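Local coordinates for Acarbose/maltose binding protein GacH (Streptomyces glaucescens, PDB 3K01), which binds acarbose and an acarbose homolog as the solute receptor of an ABC transporter, and probably also binds maltose, at residues Asp118-Ala123 with Pro358-Ala363; Ala135-Ile140 with Leu335-Ser340. All coordinates share one frame; numbering follows the deposited sequence.

Interaction 1. Residues Asp118-Ala123 with Pro358-Ala363; sequences DHLPQA and PAVDKA
Gln122 reaches across to Ala363 and makes the one direct hydrogen bond of this contact. Its NE2 donates to the carbonyl O of Ala363 at 2.8 Å, with an N-H...O angle of 155°. The donor does not sit flat with the carbonyl group but is tilted 31° from its plane. The chain of Gln122 bends sharply at chi2 (93°), which carries the amide over to the turn 360-363. This bond and a small apolar patch form the tight part. In the patch, CD1 of buried Leu120 meets CG1 of buried Val360 at 3.8 Å, and the two side chains cross at about a right angle. A type I beta turn, Val360 to Ala363, leads from helix 351-360 toward strand 363-364. That strand runs parallel to strand 293-302. Leu120 is the N-cap of helix 121-125, so the contact sets the start of one helix against the turn that follows another, within the two-lobed fold of the solute-binding proteins. The looser side is bridged by water. One water gives hydrogen bonds to OE1 of Gln122, at 2.8 Å, and to O of Val360. A second accepts from NE2 of Gln122 at 2.9 Å and donates to O of Asp361. The exposed carboxylate of Asp361 forms a salt bridge with Lys357.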
loop_
_atom_site.group_PDB
_atom_site.type_symbol
_atom_site.label_atom_id
_atom_site.label_comp_id
_atom_site.label_asym_id
_atom_site.label_seq_id
_atom_site.Cartn_x
_atom_site.Cartn_y
_atom_site.Cartn_z
ATOM N N ASP A 118 8.919 16.075 7.629
ATOM C CA ASP A 118 8.152 16.333 6.461
ATOM C C ASP A 118 7.318 15.097 6.056
ATOM O O ASP A 118 6.319 15.219 5.411
ATOM C CB ASP A 118 9.166 16.695 5.352
ATOM C CG ASP A 118 8.560 17.398 4.161
ATOM O OD1 ASP A 118 7.492 17.975 4.202
ATOM O OD2 ASP A 118 9.233 17.411 3.138
ATOM N N HIS A 119 7.731 13.892 6.416
ATOM C CA HIS A 119 7.020 12.723 5.869
ATOM C C HIS A 119 5.679 12.479 6.542
ATOM O O HIS A 119 5.515 12.705 7.745
ATOM C CB HIS A 119 7.875 11.472 5.955
ATOM C CG HIS A 119 9.121 11.555 5.145
ATOM N ND1 HIS A 119 9.138 11.356 3.783
ATOM C CD2 HIS A 119 10.391 11.853 5.499
ATOM C CE1 HIS A 119 10.371 11.495 3.335
ATOM N NE2 HIS A 119 11.146 11.821 4.357
ATOM N N LEU A 120 4.715 12.008 5.756
ATOM C CA LEU A 120 3.454 11.520 6.306
ATOM C C LEU A 120 3.739 10.546 7.441
ATOM O O LEU A 120 4.650 9.733 7.353
ATOM C CB LEU A 120 2.648 10.828 5.211
ATOM C CG LEU A 120 2.092 11.753 4.118
ATOM C CD1 LEU A 120 1.607 10.913 2.929
ATOM C CD2 LEU A 120 0.967 12.666 4.626
ATOM N N PRO A 121 2.936 10.601 8.521
ATOM C CA PRO A 121 3.311 9.816 9.714
ATOM C C PRO A 121 3.352 8.303 9.443
ATOM O O PRO A 121 4.235 7.589 9.934
ATOM C CB PRO A 121 2.224 10.191 10.735
ATOM C CG PRO A 121 1.072 10.642 9.896
ATOM C CD PRO A 121 1.713 11.390 8.737
ATOM N N GLN A 122 2.431 7.807 8.624
ATOM C CA GLN A 122 2.429 6.388 8.328
ATOM C C GLN A 122 3.688 5.978 7.557
ATOM O O GLN A 122 4.243 4.915 7.769
ATOM C CB GLN A 122 1.195 5.981 7.503
ATOM C CG GLN A 122 -0.132 6.274 8.183
ATOM C CD GLN A 122 -0.681 7.638 7.787
ATOM O OE1 GLN A 122 0.070 8.556 7.422
ATOM N NE2 GLN A 122 -2.005 7.778 7.847
ATOM N N ALA A 123 4.088 6.825 6.607
ATOM C CA ALA A 123 5.272 6.552 5.803
ATOM C C ALA A 123 6.526 6.574 6.679
ATOM O O ALA A 123 7.351 5.663 6.579
ATOM C CB ALA A 123 5.381 7.562 4.654
ATOM N N PRO A 358 -7.114 12.205 -0.423
ATOM C CA PRO A 358 -8.004 11.961 0.710
ATOM C C PRO A 358 -7.979 10.508 1.202
ATOM O O PRO A 358 -8.030 10.251 2.405
ATOM C CB PRO A 358 -9.385 12.362 0.156
ATOM C CG PRO A 358 -9.045 13.414 -0.895
ATOM C CD PRO A 358 -7.816 12.853 -1.559
ATOM N N ALA A 359 -7.851 9.557 0.277
ATOM C CA ALA A 359 -7.722 8.147 0.672
ATOM C C ALA A 359 -6.423 7.895 1.446
ATOM O O ALA A 359 -6.400 7.198 2.466
ATOM C CB ALA A 359 -7.789 7.267 -0.567
ATOM N N VAL A 360 -5.329 8.489 0.978
ATOM C CA VAL A 360 -4.040 8.366 1.675
ATOM C C VAL A 360 -4.133 8.898 3.116
ATOM O O VAL A 360 -3.498 8.355 4.026
ATOM C CB VAL A 360 -2.928 9.064 0.868
ATOM C CG1 VAL A 360 -1.647 9.285 1.697
ATOM C CG2 VAL A 360 -2.598 8.248 -0.359
ATOM N N ASP A 361 -4.943 9.930 3.336
ATOM C CA ASP A 361 -5.162 10.431 4.697
ATOM C C ASP A 361 -5.868 9.429 5.606
ATOM O O ASP A 361 -5.865 9.599 6.817
ATOM C CB ASP A 361 -5.961 11.743 4.694
ATOM C CG ASP A 361 -5.149 12.959 4.231
ATOM O OD1 ASP A 361 -3.899 12.908 4.135
ATOM O OD2 ASP A 361 -5.813 13.982 3.992
ATOM N N LYS A 362 -6.451 8.378 5.034
ATOM C CA LYS A 362 -7.072 7.320 5.828
ATOM C C LYS A 362 -6.175 6.124 5.994
ATOM O O LYS A 362 -6.615 5.119 6.571
ATOM C CB LYS A 362 -8.416 6.901 5.204
ATOM C CG LYS A 362 -9.534 7.923 5.444
ATOM C CD LYS A 362 -9.827 8.151 6.926
ATOM C CE LYS A 362 -10.872 9.234 7.035
ATOM N NZ LYS A 362 -10.266 10.585 6.804
ATOM N N ALA A 363 -4.935 6.173 5.522
ATOM C CA ALA A 363 -4.083 4.991 5.597
ATOM C C ALA A 363 -3.815 4.577 7.036
ATOM O O ALA A 363 -3.604 5.425 7.908
ATOM C CB ALA A 363 -2.788 5.238 4.848
HETATM O O HOH W 1 -1.138 9.633 5.168
HETATM O O HOH W 2 -3.457 10.283 8.065
#

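Interaction 2. Residues Ala135-Ile140 with Leu335-Ser340; sequences AVPQVI and LPTRTS
The ring of Pro137 meets Thr337 at its CB corner, 3.4 Å from OG1 of Thr337. The imidazole of His119 lies on the same side of the ring, and Thr127 also touches Pro137. The CB of Pro336 points away from the strand, and the side chain packs on Gln325 and Thr329 of helix 322-332. Thr337 has its OG1 between the backbone N and the carbonyl carbon (chi1 64°). This leaves CG2 to press on the backbone, 3.6 Å from O of Gln138. The hydroxyl itself is hydrogen-bonded to His119 and Gln325. Ile140 N donates to O of Leu335 at 3.1 Å, with an N-H...O angle of 160°. The same oxygen receives a CA-H...O contact from Val139, whose CA is 3.2 Å from it. CG2 of Ile140 lies 3.4 Å from O of Pro336. A water accepts from N of Leu335 and donates to O of Ile140 at 2.8 Å, extending the backbone link by one step. OE1 of Gln138 is hydrogen-bonded to NE of Arg89. Gln138 and Val139 both face Trp298 of strand 293-302, which makes a classic beta bulge in strand 132-148 of the mixed sheet.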
loop_
_atom_site.group_PDB
_atom_site.type_symbol
_atom_site.label_atom_id
_atom_site.label_comp_id
_atom_site.label_asym_id
_atom_site.label_seq_id
_atom_site.Cartn_x
_atom_site.Cartn_y
_atom_site.Cartn_z
ATOM N N ALA A 135 15.164 2.700 6.963
ATOM C CA ALA A 135 14.817 3.143 5.614
ATOM C C ALA A 135 14.487 4.610 5.647
ATOM O O ALA A 135 14.338 5.194 6.719
ATOM C CB ALA A 135 13.613 2.328 5.046
ATOM N N VAL A 136 14.334 5.177 4.456
ATOM C CA VAL A 136 13.720 6.494 4.271
ATOM C C VAL A 136 12.519 6.325 3.310
ATOM O O VAL A 136 12.556 5.502 2.402
ATOM C CB VAL A 136 14.697 7.564 3.719
ATOM C CG1 VAL A 136 15.778 7.854 4.764
ATOM C CG2 VAL A 136 15.340 7.121 2.398
ATOM N N PRO A 137 11.458 7.112 3.507
ATOM C CA PRO A 137 10.258 6.923 2.661
ATOM C C PRO A 137 10.436 7.445 1.259
ATOM O O PRO A 137 11.150 8.429 1.019
ATOM C CB PRO A 137 9.184 7.748 3.392
ATOM C CG PRO A 137 9.729 7.954 4.795
ATOM C CD PRO A 137 11.211 8.124 4.541
ATOM N N GLN A 138 9.741 6.812 0.323
ATOM C CA GLN A 138 9.806 7.213 -1.082
ATOM C C GLN A 138 8.405 7.511 -1.646
ATOM O O GLN A 138 8.111 8.668 -1.973
ATOM C CB GLN A 138 10.522 6.170 -1.913
ATOM C CG GLN A 138 10.792 6.628 -3.328
ATOM C CD GLN A 138 11.179 5.492 -4.213
ATOM O OE1 GLN A 138 10.484 4.472 -4.239
ATOM N NE2 GLN A 138 12.312 5.619 -4.942
ATOM N N VAL A 139 7.534 6.498 -1.728
ATOM C CA VAL A 139 6.166 6.732 -2.221
ATOM C C VAL A 139 5.182 5.965 -1.345
ATOM O O VAL A 139 5.536 4.979 -0.678
ATOM C CB VAL A 139 5.984 6.301 -3.702
ATOM C CG1 VAL A 139 6.830 7.157 -4.657
ATOM C CG2 VAL A 139 6.307 4.866 -3.885
ATOM N N ILE A 140 3.935 6.422 -1.346
ATOM C CA ILE A 140 2.854 5.774 -0.578
ATOM C C ILE A 140 1.685 5.450 -1.493
ATOM O O ILE A 140 1.473 6.127 -2.492
ATOM C CB ILE A 140 2.386 6.707 0.593
ATOM C CG1 ILE A 140 1.335 6.044 1.520
ATOM C CG2 ILE A 140 1.902 8.070 0.077
ATOM C CD1 ILE A 140 1.298 6.667 2.910
ATOM N N LEU A 335 2.674 8.736 -5.673
ATOM C CA LEU A 335 2.271 9.651 -4.612
ATOM C C LEU A 335 3.421 9.884 -3.623
ATOM O O LEU A 335 3.982 8.930 -3.107
ATOM C CB LEU A 335 1.040 9.108 -3.859
ATOM C CG LEU A 335 -0.146 8.786 -4.773
ATOM C CD1 LEU A 335 -1.199 8.004 -4.018
ATOM C CD2 LEU A 335 -0.751 10.077 -5.371
ATOM N N PRO A 336 3.747 11.165 -3.357
ATOM C CA PRO A 336 4.875 11.422 -2.458
ATOM C C PRO A 336 4.595 11.124 -1.004
ATOM O O PRO A 336 3.441 11.065 -0.562
ATOM C CB PRO A 336 5.144 12.919 -2.630
ATOM C CG PRO A 336 3.960 13.486 -3.358
ATOM C CD PRO A 336 3.113 12.398 -3.888
ATOM N N THR A 337 5.664 10.987 -0.229
ATOM C CA THR A 337 5.493 10.861 1.205
ATOM C C THR A 337 5.720 12.167 1.928
ATOM O O THR A 337 5.326 12.305 3.085
ATOM C CB THR A 337 6.433 9.834 1.792
ATOM O OG1 THR A 337 7.799 10.270 1.606
ATOM C CG2 THR A 337 6.230 8.500 1.120
ATOM N N ARG A 338 6.323 13.144 1.280
ATOM C CA ARG A 338 6.631 14.436 1.948
ATOM C C ARG A 338 5.454 15.389 1.888
ATOM O O ARG A 338 4.980 15.670 0.840
ATOM C CB ARG A 338 7.841 15.071 1.277
ATOM C CG ARG A 338 9.154 14.417 1.713
ATOM C CD ARG A 338 10.352 15.084 1.045
ATOM N NE ARG A 338 11.594 14.540 1.552
ATOM C CZ ARG A 338 12.138 14.961 2.661
ATOM N NH1 ARG A 338 11.792 16.087 3.198
ATOM N NH2 ARG A 338 13.086 14.274 3.201
ATOM N N THR A 339 5.009 15.871 3.028
ATOM C CA THR A 339 3.841 16.737 3.053
ATOM C C THR A 339 4.068 18.011 2.233
ATOM O O THR A 339 3.156 18.496 1.562
ATOM C CB THR A 339 3.397 17.057 4.492
ATOM O OG1 THR A 339 4.426 17.799 5.148
ATOM C CG2 THR A 339 3.138 15.792 5.271
ATOM N N SER A 340 5.295 18.511 2.241
ATOM C CA SER A 340 5.632 19.732 1.505
ATOM C C SER A 340 5.412 19.574 0.017
ATOM O O SER A 340 5.040 20.546 -0.673
ATOM C CB SER A 340 7.087 20.153 1.758
ATOM O OG SER A 340 8.028 19.218 1.226
HETATM O O HOH W 3 2.543 5.916 -5.076
#

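In the fold
Both interactions are largely buried and their centres are about 9 Å apart. Interaction 2 is wholly core: every touching residue is buried, and backbone atoms carry its bonding. Interaction 1 is partly open to solvent at Asp361, and a glutamine amide and two waters do most of its bonding. The two share a seam. Leu120 N is 2.8 Å from Thr337 O, a probable hydrogen bond, and OD2 of Asp118 pairs with NH1 of Arg338 in a salt bridge. The segment 118-123 also meets strand 132-148, with His119 on Pro137 and Leu120 on Ile140. Helix 351-360 serves both: it supplies Val360 to interaction 1 and packs on Leu335 of interaction 2.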